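PDB 4FZR: SsfS6 from Streptomyces sp. SF2575, which belongs to the erythromycin biosynthesis protein CIII-like family and adopts the GT-B architecture of two Rossmann-like domains facing each other across a cleft. Local coordinates for residues 227-233 and 264-270; 321-325 and 361-365; 137-142 and 175-181; 106-112 and 167-171; 24-30 and 53-58. All coordinates share one frame; numbering follows the deposited sequence.

Contacts 3, 4 and 5 belong to the N-terminal Rossmann-like half, contacts 1 and 2 to the C-terminal half. Contact 5 closes first along the chain; contacts 4 and 3 follow with alternating segments, then contacts 1 and 2 in series. Contacts 3 and 4, with centres about 11 Å apart, touch through Phe-180 on Leu-168 and Leu-138 on Val-108. Contacts 1 and 2 are equally close: they share the six-stranded parallel sheet and meet where Cys-362 packs on Leu-230 and Phe-265. The two pairs lie on opposite sides of the chain's centre, with centres 40 to 47 Å apart, so each belongs to the packing of one half, while contact 5 lies near where the halves meet.

Contact 1: residues 227-233 and 264-270; sequences QPRLCLT and GFEVVVA
Leu-230 and Phe-265 make the dense spot of this strand pair. Methyl CD1 of Leu-230 sits over one face of the Phe-265 ring, 3.9 Å from its centroid and 14° off the ring normal, a CH-pi contact. The first torsion of Leu-230 (chi1 -177°) sets CG beside its own carbonyl carbon, and from there the CD1 branch turns out over the ring. Pro-228 also presses on the ring, CB to CD1 of Phe-265 at 3.9 Å, while its carbonyl O lies in plane at the ring edge. Beneath these side chains runs a regular parallel ladder: Glu-266 N gives to Pro-228 O at 3.0 Å, Leu-230 N to Glu-266 O, Val-268 N to Leu-230 O at 2.9 Å, and Leu-232 N to Val-268 O. The two strands are neighbours in the sheet of the C-terminal Rossmann-like domain, a beta-alpha-beta unit whose helix 253-259 covers Leu-232 and Val-269; strand 303-306 bonds along the other edge of 229-231. On the sheet face of Cys-231 and Val-268 the packing is lighter, CB of Cys-231 lying 3.9 Å from CG2 of Val-268, with helix 294-297 closing over both. Arg-229 on this face is buried, and the partly exposed Glu-266 runs beside it; NE and OE1 form a salt bridge at 3.4 Å, guanidinium and carboxylate planes turned 81° apart. The loose, exposed end is that of Gln-227, Pro-228 and Gly-264, where the extended Gln-227 crosses Glu-266 at about a right angle, its NE2 3.5 Å from Glu-266 CB.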
# COMPACT_ATOMS: atom_id res chain seq x y z
N GLN A 227 30.00 -12.31 8.14
CA GLN A 227 30.70 -11.35 8.99
C GLN A 227 29.77 -10.19 9.37
O GLN A 227 28.73 -9.99 8.74
CB GLN A 227 31.94 -10.82 8.28
CG GLN A 227 31.68 -10.22 6.91
CD GLN A 227 32.90 -9.53 6.34
OE1 GLN A 227 33.80 -9.11 7.08
NE2 GLN A 227 32.95 -9.41 5.02
N PRO A 228 30.15 -9.43 10.41
CA PRO A 228 29.37 -8.26 10.85
C PRO A 228 29.03 -7.33 9.69
O PRO A 228 29.93 -6.93 8.94
CB PRO A 228 30.32 -7.57 11.83
CG PRO A 228 31.16 -8.66 12.38
CD PRO A 228 31.33 -9.66 11.26
N ARG A 229 27.76 -6.99 9.55
CA ARG A 229 27.32 -6.14 8.44
C ARG A 229 26.83 -4.79 8.93
O ARG A 229 26.14 -4.69 9.94
CB ARG A 229 26.21 -6.84 7.66
CG ARG A 229 25.83 -6.12 6.37
CD ARG A 229 25.07 -7.02 5.42
NE ARG A 229 25.67 -8.35 5.32
CZ ARG A 229 25.12 -9.36 4.65
NH1 ARG A 229 23.97 -9.20 4.01
NH2 ARG A 229 25.73 -10.54 4.62
N LEU A 230 27.20 -3.74 8.20
CA LEU A 230 26.82 -2.38 8.56
C LEU A 230 26.16 -1.67 7.39
O LEU A 230 26.61 -1.77 6.25
CB LEU A 230 28.04 -1.60 9.05
CG LEU A 230 27.84 -0.17 9.55
CD1 LEU A 230 28.93 0.20 10.55
CD2 LEU A 230 27.82 0.82 8.38
N CYS A 231 25.09 -0.94 7.68
CA CYS A 231 24.35 -0.21 6.66
C CYS A 231 24.49 1.29 6.90
O CYS A 231 24.43 1.74 8.05
CB CYS A 231 22.89 -0.64 6.65
SG CYS A 231 21.82 0.42 5.66
N LEU A 232 24.68 2.06 5.84
CA LEU A 232 25.09 3.46 5.97
C LEU A 232 23.98 4.50 5.70
O LEU A 232 23.90 5.52 6.39
CB LEU A 232 26.29 3.74 5.07
CG LEU A 232 26.98 5.09 5.27
CD1 LEU A 232 27.04 5.50 6.74
CD2 LEU A 232 28.38 5.04 4.68
N THR A 233 23.13 4.25 4.71
CA THR A 233 22.06 5.19 4.36
C THR A 233 22.46 6.66 4.51
O THR A 233 22.13 7.31 5.51
CB THR A 233 20.80 4.97 5.22
OG1 THR A 233 21.18 4.87 6.60
CG2 THR A 233 20.08 3.71 4.80
N GLY A 264 36.28 -4.09 10.49
CA GLY A 264 35.82 -5.47 10.44
C GLY A 264 34.39 -5.59 9.97
O GLY A 264 33.72 -6.58 10.26
N PHE A 265 33.92 -4.59 9.24
CA PHE A 265 32.55 -4.59 8.73
C PHE A 265 32.50 -4.88 7.24
O PHE A 265 33.43 -4.55 6.50
CB PHE A 265 31.87 -3.24 8.99
CG PHE A 265 31.54 -2.98 10.43
CD1 PHE A 265 30.65 -3.79 11.11
CD2 PHE A 265 32.09 -1.90 11.10
CE1 PHE A 265 30.34 -3.54 12.44
CE2 PHE A 265 31.78 -1.65 12.42
CZ PHE A 265 30.90 -2.47 13.09
N GLU A 266 31.43 -5.53 6.81
CA GLU A 266 31.05 -5.53 5.40
C GLU A 266 29.94 -4.49 5.24
O GLU A 266 28.90 -4.58 5.89
CB GLU A 266 30.57 -6.91 4.95
CG GLU A 266 30.09 -6.94 3.51
CD GLU A 266 29.31 -8.19 3.17
OE1 GLU A 266 28.76 -8.83 4.09
OE2 GLU A 266 29.25 -8.54 1.97
N VAL A 267 30.16 -3.51 4.37
CA VAL A 267 29.28 -2.35 4.30
C VAL A 267 28.33 -2.38 3.10
O VAL A 267 28.76 -2.61 1.97
CB VAL A 267 30.10 -1.04 4.24
CG1 VAL A 267 29.20 0.15 3.92
CG2 VAL A 267 30.83 -0.83 5.55
N VAL A 268 27.05 -2.14 3.36
CA VAL A 268 26.10 -1.88 2.29
C VAL A 268 25.62 -0.44 2.44
O VAL A 268 25.41 0.04 3.55
CB VAL A 268 24.90 -2.86 2.31
CG1 VAL A 268 25.38 -4.30 2.20
CG2 VAL A 268 24.07 -2.66 3.57
N VAL A 269 25.46 0.26 1.32
CA VAL A 269 25.09 1.66 1.36
C VAL A 269 23.74 1.88 0.68
O VAL A 269 23.65 1.92 -0.55
CB VAL A 269 26.16 2.54 0.68
CG1 VAL A 269 25.85 4.01 0.87
CG2 VAL A 269 27.55 2.20 1.23
N ALA A 270 22.70 2.01 1.49
CA ALA A 270 21.34 2.18 0.98
C ALA A 270 21.03 3.65 0.73
O ALA A 270 20.54 4.35 1.61
CB ALA A 270 20.33 1.59 1.95

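Contact 2: residues 321-325 and 361-365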
# COMPACT_ATOMS: atom_id res chain seq x y z
N VAL A 321 18.04 -3.27 15.89
CA VAL A 321 19.39 -3.11 15.35
C VAL A 321 20.03 -1.85 15.92
O VAL A 321 19.49 -0.75 15.75
CB VAL A 321 19.38 -3.04 13.80
CG1 VAL A 321 20.79 -2.86 13.26
CG2 VAL A 321 18.74 -4.30 13.22
N PRO A 322 21.18 -2.00 16.61
CA PRO A 322 21.87 -0.84 17.20
C PRO A 322 22.25 0.21 16.16
O PRO A 322 22.60 -0.14 15.03
CB PRO A 322 23.12 -1.45 17.86
CG PRO A 322 23.28 -2.78 17.23
CD PRO A 322 21.91 -3.25 16.87
N GLN A 323 22.19 1.48 16.54
CA GLN A 323 22.35 2.57 15.59
C GLN A 323 23.47 3.53 15.97
O GLN A 323 23.66 3.83 17.15
CB GLN A 323 21.05 3.38 15.48
CG GLN A 323 19.80 2.64 15.91
CD GLN A 323 18.56 3.51 15.83
OE1 GLN A 323 18.55 4.53 15.15
NE2 GLN A 323 17.51 3.10 16.54
N VAL A 324 24.19 4.02 14.97
CA VAL A 324 25.04 5.18 15.15
C VAL A 324 24.35 6.34 14.46
O VAL A 324 24.25 6.38 13.23
CB VAL A 324 26.45 4.98 14.58
CG1 VAL A 324 27.30 6.22 14.84
CG2 VAL A 324 27.11 3.73 15.18
N SER A 325 23.86 7.28 15.26
CA SER A 325 23.15 8.43 14.73
C SER A 325 24.04 9.66 14.69
O SER A 325 24.62 10.05 15.71
CB SER A 325 21.91 8.71 15.59
OG SER A 325 21.25 9.89 15.18
N ALA A 361 32.30 5.03 17.38
CA ALA A 361 30.99 4.55 17.81
C ALA A 361 30.70 3.15 17.26
O ALA A 361 30.14 2.31 17.96
CB ALA A 361 29.90 5.52 17.37
N CYS A 362 31.07 2.92 16.01
CA CYS A 362 30.83 1.62 15.38
C CYS A 362 31.66 0.52 16.03
O CYS A 362 31.16 -0.58 16.26
CB CYS A 362 31.12 1.69 13.88
SG CYS A 362 30.06 2.85 12.98
N ALA A 363 32.92 0.81 16.32
CA ALA A 363 33.81 -0.15 16.97
C ALA A 363 33.33 -0.43 18.38
O ALA A 363 33.39 -1.56 18.87
CB ALA A 363 35.23 0.37 16.99
N ARG A 364 32.85 0.62 19.04
CA ARG A 364 32.32 0.52 20.40
C ARG A 364 31.12 -0.44 20.42
O ARG A 364 31.02 -1.30 21.29
CB ARG A 364 31.89 1.91 20.87
CG ARG A 364 31.77 2.07 22.38
CD ARG A 364 31.57 3.53 22.73
NE ARG A 364 31.15 3.74 24.11
CZ ARG A 364 30.65 4.88 24.58
NH1 ARG A 364 30.50 5.92 23.77
NH2 ARG A 364 30.29 4.98 25.85
N ILE A 365 30.23 -0.27 19.45
CA ILE A 365 29.05 -1.12 19.33
C ILE A 365 29.43 -2.52 18.86
O ILE A 365 28.85 -3.52 19.29
CB ILE A 365 28.04 -0.53 18.32
CG1 ILE A 365 27.35 0.68 18.95
CG2 ILE A 365 27.01 -1.57 17.90
CD1 ILE A 365 26.84 1.67 17.95
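Val-324 is the bump of this contact: its two methyls push into a hollow on helix 358-367 bounded by Ala-361, Cys-362 and Ile-365. CG1 faces the floor of that hollow, 3.7 Å from CB of Ala-361, where the small side chain lets the strand come in close. The other methyl, CG2, fits between the two larger walls, 3.8 Å from SG of Cys-362 and 3.5 Å from CD1 of Ile-365. With CG1 of Val-324 anti to the backbone N (chi1 -179°) and CG2 beside that nitrogen, each methyl meets a different part of the helix. Strand 323-325 and the helix run nearly antiparallel, 160° between their directions, with axes 8.9 Å apart at closest approach. Such a helix lying against the face of a parallel sheet is the standard layer of a Rossmann-like domain, here the C-terminal one. In return Ile-365 supplies a bump of its own. Its CG1-CD1 arm slips into the notch between Pro-322 and Val-324, where CD1 also comes within 3.9 Å of the Gln-323 carbonyl O, while the CG2 branch rests on the Pro-322 ring at 3.9 Å from its CB. Around this interlock, helix 370-382 covers Pro-322 with Val-372 and Ala-375, and Val-305 of strand 303-306 packs on both Val-324 and Cys-362. Gln-323 points away from the helix, to the other face of the sheet, where its OE1 is hydrogen-bonded to His-306 NE2.

Contact 3: residues 137-142 and 175-181; sequences PLVAAT and LGLTDFP
Helix segment 137-142 lies along the irregular loop 175-181, Pro-137 facing Phe-180 with CA atoms 6.2 Å apart and Thr-142 facing Leu-175 five residues further on. The loop starts at the end of helix 169-173, where Gly-176 takes a positive phi of 70° in a Schellman motif and swings the chain round toward Phe-180 and Pro-181. No hydrogen bond joins the two backbones; side chains do the work. CB of Pro-137 sits over one face of the Phe-180 ring, 3.7 Å from its centroid, while the ring's CE1 reaches Leu-138 CB at 3.8 Å. This joins helix 135-143 of the N-terminal Rossmann-like domain to the connection leading into strand 185-188, and Pro-181 O is tied to Trp-147 NE1 of strand 147-150. Further along, CB of Ala-141 packs on CD of Pro-181 at 3.6 Å. Leu-175 pokes methyl CD1 among three helix residues: 3.8 Å from Ala-141 CB, 4.1 Å from Leu-138 CD1, and 3.4 Å from Thr-142 OG1. That hydroxyl is held by its own helix, donating to Leu-138 O at 2.7 Å from above the carbonyl plane, beside the bond from Thr-142 N.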
# COMPACT_ATOMS: atom_id res chain seq x y z
N PRO A 137 -5.71 19.86 11.47
CA PRO A 137 -6.52 20.45 12.53
C PRO A 137 -7.30 21.68 12.07
O PRO A 137 -8.43 21.90 12.53
CB PRO A 137 -5.48 20.86 13.58
CG PRO A 137 -4.35 19.94 13.37
CD PRO A 137 -4.31 19.64 11.89
N LEU A 138 -6.71 22.48 11.19
CA LEU A 138 -7.38 23.68 10.69
C LEU A 138 -8.59 23.31 9.83
O LEU A 138 -9.69 23.80 10.05
CB LEU A 138 -6.42 24.55 9.88
CG LEU A 138 -7.05 25.82 9.32
CD1 LEU A 138 -7.66 26.65 10.44
CD2 LEU A 138 -6.03 26.64 8.54
N VAL A 139 -8.37 22.45 8.83
CA VAL A 139 -9.45 22.03 7.95
C VAL A 139 -10.56 21.38 8.77
O VAL A 139 -11.74 21.66 8.56
CB VAL A 139 -8.97 21.03 6.88
CG1 VAL A 139 -10.15 20.56 6.03
CG2 VAL A 139 -7.91 21.67 6.00
N ALA A 140 -10.17 20.50 9.69
CA ALA A 140 -11.12 19.84 10.58
C ALA A 140 -11.95 20.86 11.35
O ALA A 140 -13.18 20.80 11.35
CB ALA A 140 -10.38 18.92 11.54
N ALA A 141 -11.27 21.79 12.01
CA ALA A 141 -11.93 22.82 12.80
C ALA A 141 -12.84 23.67 11.92
O ALA A 141 -13.87 24.17 12.38
CB ALA A 141 -10.89 23.70 13.49
N THR A 142 -12.47 23.82 10.65
CA THR A 142 -13.23 24.64 9.73
C THR A 142 -14.53 23.96 9.30
O THR A 142 -15.55 24.62 9.14
CB THR A 142 -12.39 25.00 8.47
OG1 THR A 142 -11.21 25.71 8.87
CG2 THR A 142 -13.19 25.88 7.52
N LEU A 175 -12.09 31.59 12.62
CA LEU A 175 -12.94 30.49 13.06
C LEU A 175 -13.53 30.76 14.44
O LEU A 175 -14.34 29.98 14.94
CB LEU A 175 -12.14 29.19 13.10
CG LEU A 175 -11.67 28.58 11.78
CD1 LEU A 175 -11.51 27.07 11.93
CD2 LEU A 175 -12.63 28.91 10.65
N GLY A 176 -13.13 31.87 15.06
CA GLY A 176 -13.56 32.18 16.41
C GLY A 176 -12.91 31.24 17.40
O GLY A 176 -13.58 30.69 18.28
N LEU A 177 -11.60 31.04 17.25
CA LEU A 177 -10.84 30.12 18.09
C LEU A 177 -9.48 30.70 18.44
O LEU A 177 -8.94 31.53 17.70
CB LEU A 177 -10.64 28.79 17.36
CG LEU A 177 -11.90 28.02 16.96
CD1 LEU A 177 -11.59 27.05 15.83
CD2 LEU A 177 -12.49 27.27 18.15
N THR A 178 -8.92 30.27 19.56
CA THR A 178 -7.57 30.66 19.94
C THR A 178 -6.63 29.46 19.86
O THR A 178 -5.41 29.61 19.87
CB THR A 178 -7.54 31.24 21.37
OG1 THR A 178 -7.70 30.18 22.33
CG2 THR A 178 -8.64 32.27 21.55
N ASP A 179 -7.21 28.26 19.77
CA ASP A 179 -6.45 27.03 19.68
C ASP A 179 -7.22 26.06 18.79
O ASP A 179 -8.37 26.31 18.42
CB ASP A 179 -6.28 26.42 21.07
CG ASP A 179 -5.16 25.39 21.13
OD1 ASP A 179 -4.89 24.73 20.10
OD2 ASP A 179 -4.56 25.23 22.21
N PHE A 180 -6.58 24.95 18.43
CA PHE A 180 -7.25 23.91 17.66
C PHE A 180 -8.07 23.03 18.59
O PHE A 180 -7.64 22.73 19.71
CB PHE A 180 -6.24 23.03 16.93
CG PHE A 180 -5.56 23.72 15.79
CD1 PHE A 180 -6.27 24.10 14.67
CD2 PHE A 180 -4.20 23.98 15.84
CE1 PHE A 180 -5.64 24.73 13.61
CE2 PHE A 180 -3.57 24.61 14.78
CZ PHE A 180 -4.29 24.99 13.67
N PRO A 181 -9.26 22.62 18.13
CA PRO A 181 -10.02 21.65 18.93
C PRO A 181 -9.20 20.38 19.11
O PRO A 181 -8.42 20.03 18.23
CB PRO A 181 -11.28 21.40 18.09
CG PRO A 181 -10.96 21.90 16.72
CD PRO A 181 -9.96 22.99 16.89

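Contact 4: residues 106-112 and 167-171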
# COMPACT_ATOMS: atom_id res chain seq x y z
N ARG A 106 3.60 28.29 8.73
CA ARG A 106 3.51 28.99 7.46
C ARG A 106 3.30 28.02 6.31
O ARG A 106 2.83 28.41 5.24
CB ARG A 106 4.75 29.85 7.23
CG ARG A 106 4.91 30.97 8.24
CD ARG A 106 5.93 32.00 7.79
NE ARG A 106 7.30 31.50 7.85
CZ ARG A 106 8.07 31.52 8.94
NH1 ARG A 106 7.59 32.01 10.08
NH2 ARG A 106 9.30 31.05 8.90
N LEU A 107 3.67 26.76 6.52
CA LEU A 107 3.41 25.72 5.53
C LEU A 107 1.91 25.56 5.35
O LEU A 107 1.43 25.27 4.26
CB LEU A 107 4.03 24.39 5.98
CG LEU A 107 3.62 23.15 5.17
CD1 LEU A 107 3.95 23.32 3.70
CD2 LEU A 107 4.30 21.90 5.74
N VAL A 108 1.17 25.76 6.44
CA VAL A 108 -0.28 25.67 6.41
C VAL A 108 -0.89 26.68 5.45
O VAL A 108 -1.87 26.39 4.77
CB VAL A 108 -0.87 25.92 7.81
CG1 VAL A 108 -2.38 25.87 7.76
CG2 VAL A 108 -0.32 24.91 8.80
N LEU A 109 -0.28 27.86 5.39
CA LEU A 109 -0.79 28.96 4.57
C LEU A 109 -0.69 28.64 3.08
O LEU A 109 -1.46 29.15 2.27
CB LEU A 109 -0.01 30.24 4.86
CG LEU A 109 -0.01 30.72 6.32
CD1 LEU A 109 0.71 32.06 6.44
CD2 LEU A 109 -1.43 30.83 6.84
N ARG A 110 0.28 27.80 2.72
CA ARG A 110 0.45 27.39 1.33
C ARG A 110 -0.56 26.31 0.94
O ARG A 110 -0.85 26.13 -0.24
CB ARG A 110 1.87 26.87 1.11
CG ARG A 110 2.96 27.83 1.56
CD ARG A 110 3.07 29.04 0.65
NE ARG A 110 3.74 28.72 -0.61
CZ ARG A 110 5.07 28.66 -0.77
NH1 ARG A 110 5.88 28.89 0.26
NH2 ARG A 110 5.58 28.36 -1.95
N MSE A 111 -1.10 25.60 1.94
CA MSE A 111 -1.89 24.40 1.69
C MSE A 111 -3.39 24.56 1.96
O MSE A 111 -4.20 23.88 1.33
CB MSE A 111 -1.37 23.25 2.57
CG MSE A 111 -0.10 22.58 2.06
SE MSE A 111 0.55 21.18 3.26
CE MSE A 111 1.86 20.36 2.07
N ARG A 112 -3.75 25.44 2.88
CA ARG A 112 -5.11 25.45 3.42
C ARG A 112 -6.20 25.67 2.37
O ARG A 112 -7.25 25.03 2.43
CB ARG A 112 -5.24 26.46 4.57
CG ARG A 112 -5.14 27.92 4.16
CD ARG A 112 -5.01 28.81 5.40
NE ARG A 112 -5.16 30.23 5.10
CZ ARG A 112 -6.23 30.97 5.38
NH1 ARG A 112 -7.29 30.44 5.98
NH2 ARG A 112 -6.25 32.26 5.06
N GLU A 167 1.76 31.02 15.40
CA GLU A 167 1.88 31.62 14.08
C GLU A 167 0.55 31.63 13.32
O GLU A 167 0.33 32.48 12.45
CB GLU A 167 2.94 30.86 13.26
CG GLU A 167 3.26 31.48 11.91
CD GLU A 167 4.17 32.69 12.01
OE1 GLU A 167 4.30 33.25 13.12
OE2 GLU A 167 4.78 33.07 10.99
N LEU A 168 -0.34 30.71 13.66
CA LEU A 168 -1.63 30.60 12.98
C LEU A 168 -2.74 31.37 13.71
O LEU A 168 -3.92 31.17 13.44
CB LEU A 168 -2.03 29.13 12.84
CG LEU A 168 -1.24 28.32 11.82
CD1 LEU A 168 -1.69 26.87 11.87
CD2 LEU A 168 -1.41 28.90 10.42
N ALA A 169 -2.35 32.25 14.63
CA ALA A 169 -3.31 32.96 15.47
C ALA A 169 -4.43 33.63 14.66
O ALA A 169 -5.60 33.49 14.99
CB ALA A 169 -2.60 33.98 16.36
N PRO A 170 -4.06 34.35 13.58
CA PRO A 170 -5.10 35.02 12.79
C PRO A 170 -6.12 34.07 12.15
O PRO A 170 -7.31 34.34 12.23
CB PRO A 170 -4.29 35.73 11.69
CG PRO A 170 -2.93 35.89 12.27
CD PRO A 170 -2.71 34.66 13.10
N GLU A 171 -5.65 32.99 11.54
CA GLU A 171 -6.56 32.06 10.86
C GLU A 171 -7.52 31.38 11.83
O GLU A 171 -8.65 31.04 11.46
CB GLU A 171 -5.77 31.00 10.07
CG GLU A 171 -5.21 31.51 8.75
CD GLU A 171 -4.09 32.52 8.92
OE1 GLU A 171 -3.36 32.43 9.93
OE2 GLU A 171 -3.95 33.41 8.06
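Glu-171 lies between Leu-109 and Arg-112, and its chain can be followed atom by atom. The bond to CB points toward helix 93-122, and CG stands anti to the carbonyl carbon (chi1 -78°). CG lands over the centre of one face of the Arg-112 guanidinium, 3.6 Å from CZ. A bend at chi2, 70°, turns the carboxylate back toward Leu-109, and CD meets methyl CD2 of that residue at 3.8 Å. At the tip, both carboxylate oxygens lie near the same methyl. OE2 stands 4.0 Å from NH2 of Arg-112, a long salt bridge in which charge acts without any N-H aimed at the oxygen; OE2 also forms a salt bridge with NH2 of Arg-82. The contact fastens the long helix 93-122 of the N-terminal Rossmann-like domain to the junction between helices 158-167 and 169-173, where Leu-168 holds the N-cap position. Leu-168 supplies the apolar centre: CD1 packs on CG2 of Val-108 at 3.9 Å, and CD2 on CD2 of Leu-109 at 4.1 Å. Helix 135-143 closes over Val-108 and Arg-112 through Leu-138. At the other end, Arg-106 meets Glu-167 in a salt bridge that is also a hydrogen bond, NH1 to OE2 at 3.1 Å with an angle of 159° at the hydrogen. The oxygen lies in the guanidinium plane, but the arginine approaches it from above the carboxylate plane. Val-77 O takes the NE of Arg-106, so more than one bond fixes how this guanidinium is turned.

Contact 5: residues 24-30 and 53-58; sequences CSEGFVM and NMGPTV
Met-54, modelled as selenomethionine, folds back on segment 24-30 and lays its selenium on the peptide between Ser-25 and Glu-26, with SE 3.3 Å from Ser-25 C and 3.4 Å from Glu-26 N. Bends at chi2 and chi3 give the chain its hook, and methyl CE ends up 3.6 Å from Cys-24 O. The selenium also touches CG2 of Val-29 at 3.6 Å. Val-29, directed toward the other segment, spreads its branches: while CG2 meets Met-54, the Val-29 and Val-58 side chains cross at about a right angle, CG1 of Val-29 lying 3.9 Å from CG2 of Val-58. Thr-57, one turn after Met-54, packs against the side chain of Glu-26. Its OG1 lies 3.2 Å from Glu-26 CG, and its methyl CG2, anti to the backbone N, packs on CG of Met-30 at 3.8 Å. At the far end Asn-53 adds a hydrogen bond, ND2 to Cys-24 O at 3.2 Å, the carbonyl met at a tilt; OD1 of the same amide is bound by Ser-51 OG and Leu-72 N, which holds the group in place. Phe-28 turns from this packing toward Glu-331 in the C-terminal half. The two segments follow neighbouring strands 17-21 and 45-51, an arrangement typical of the strand-end loops that border the interdomain cleft in GT-B proteins.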
# COMPACT_ATOMS: atom_id res chain seq x y z
N CYS A 24 5.30 17.91 3.01
CA CYS A 24 5.92 18.21 1.71
C CYS A 24 7.24 17.47 1.51
O CYS A 24 7.92 17.67 0.51
CB CYS A 24 6.13 19.72 1.56
SG CYS A 24 7.32 20.43 2.73
N SER A 25 7.60 16.62 2.47
CA SER A 25 8.78 15.77 2.32
C SER A 25 8.45 14.32 2.66
O SER A 25 7.49 14.05 3.38
CB SER A 25 9.92 16.28 3.20
OG SER A 25 9.51 16.42 4.54
N GLU A 26 9.25 13.40 2.13
CA GLU A 26 8.97 11.98 2.25
C GLU A 26 8.95 11.49 3.69
O GLU A 26 8.16 10.60 4.04
CB GLU A 26 9.99 11.17 1.44
CG GLU A 26 9.52 10.82 0.05
CD GLU A 26 10.64 10.33 -0.85
OE1 GLU A 26 11.37 9.40 -0.43
OE2 GLU A 26 10.78 10.87 -1.96
N GLY A 27 9.80 12.05 4.53
CA GLY A 27 9.90 11.62 5.92
C GLY A 27 8.66 11.97 6.72
O GLY A 27 8.45 11.43 7.81
N PHE A 28 7.84 12.87 6.19
CA PHE A 28 6.62 13.29 6.87
C PHE A 28 5.38 12.65 6.24
O PHE A 28 4.28 12.75 6.79
CB PHE A 28 6.50 14.81 6.84
CG PHE A 28 7.64 15.53 7.53
CD1 PHE A 28 8.31 14.94 8.59
CD2 PHE A 28 8.03 16.78 7.10
CE1 PHE A 28 9.35 15.61 9.22
CE2 PHE A 28 9.07 17.45 7.72
CZ PHE A 28 9.73 16.86 8.79
N VAL A 29 5.56 11.99 5.10
CA VAL A 29 4.44 11.37 4.41
C VAL A 29 4.42 9.86 4.63
O VAL A 29 3.41 9.29 5.01
CB VAL A 29 4.50 11.66 2.90
CG1 VAL A 29 3.41 10.90 2.16
CG2 VAL A 29 4.36 13.16 2.65
N MSE A 30 5.57 9.23 4.41
CA MSE A 30 5.68 7.77 4.46
C MSE A 30 5.22 7.15 5.78
O MSE A 30 4.65 6.06 5.79
CB MSE A 30 7.12 7.35 4.16
CG MSE A 30 7.52 7.52 2.70
SE MSE A 30 9.36 6.94 2.35
CE MSE A 30 10.29 7.97 3.71
N ASN A 53 4.67 17.58 -5.14
CA ASN A 53 5.89 16.79 -5.25
C ASN A 53 5.89 15.50 -4.43
O ASN A 53 6.78 14.66 -4.56
CB ASN A 53 7.12 17.64 -4.91
CG ASN A 53 7.08 18.19 -3.49
OD1 ASN A 53 6.24 19.02 -3.16
ND2 ASN A 53 8.01 17.73 -2.66
N MSE A 54 4.88 15.34 -3.58
CA MSE A 54 4.72 14.11 -2.81
C MSE A 54 3.85 13.09 -3.55
O MSE A 54 3.72 11.95 -3.12
CB MSE A 54 4.14 14.42 -1.43
CG MSE A 54 5.12 15.10 -0.47
SE MSE A 54 6.64 13.96 -0.04
CE MSE A 54 7.92 14.56 -1.38
N GLY A 55 3.28 13.50 -4.68
CA GLY A 55 2.40 12.64 -5.47
C GLY A 55 2.93 11.23 -5.68
O GLY A 55 2.25 10.26 -5.34
N PRO A 56 4.14 11.11 -6.25
CA PRO A 56 4.75 9.81 -6.53
C PRO A 56 4.99 8.95 -5.29
O PRO A 56 4.91 7.73 -5.36
CB PRO A 56 6.09 10.19 -7.17
CG PRO A 56 5.89 11.55 -7.71
CD PRO A 56 4.95 12.23 -6.76
N THR A 57 5.29 9.60 -4.16
CA THR A 57 5.50 8.88 -2.91
C THR A 57 4.19 8.28 -2.42
O THR A 57 4.14 7.14 -1.96
CB THR A 57 6.07 9.81 -1.81
OG1 THR A 57 7.36 10.29 -2.21
CG2 THR A 57 6.21 9.06 -0.48
N VAL A 58 3.11 9.05 -2.54
CA VAL A 58 1.80 8.62 -2.08
C VAL A 58 1.26 7.49 -2.95
O VAL A 58 0.81 6.47 -2.44
CB VAL A 58 0.80 9.80 -2.06
CG1 VAL A 58 -0.62 9.30 -1.78
CG2 VAL A 58 1.25 10.86 -1.04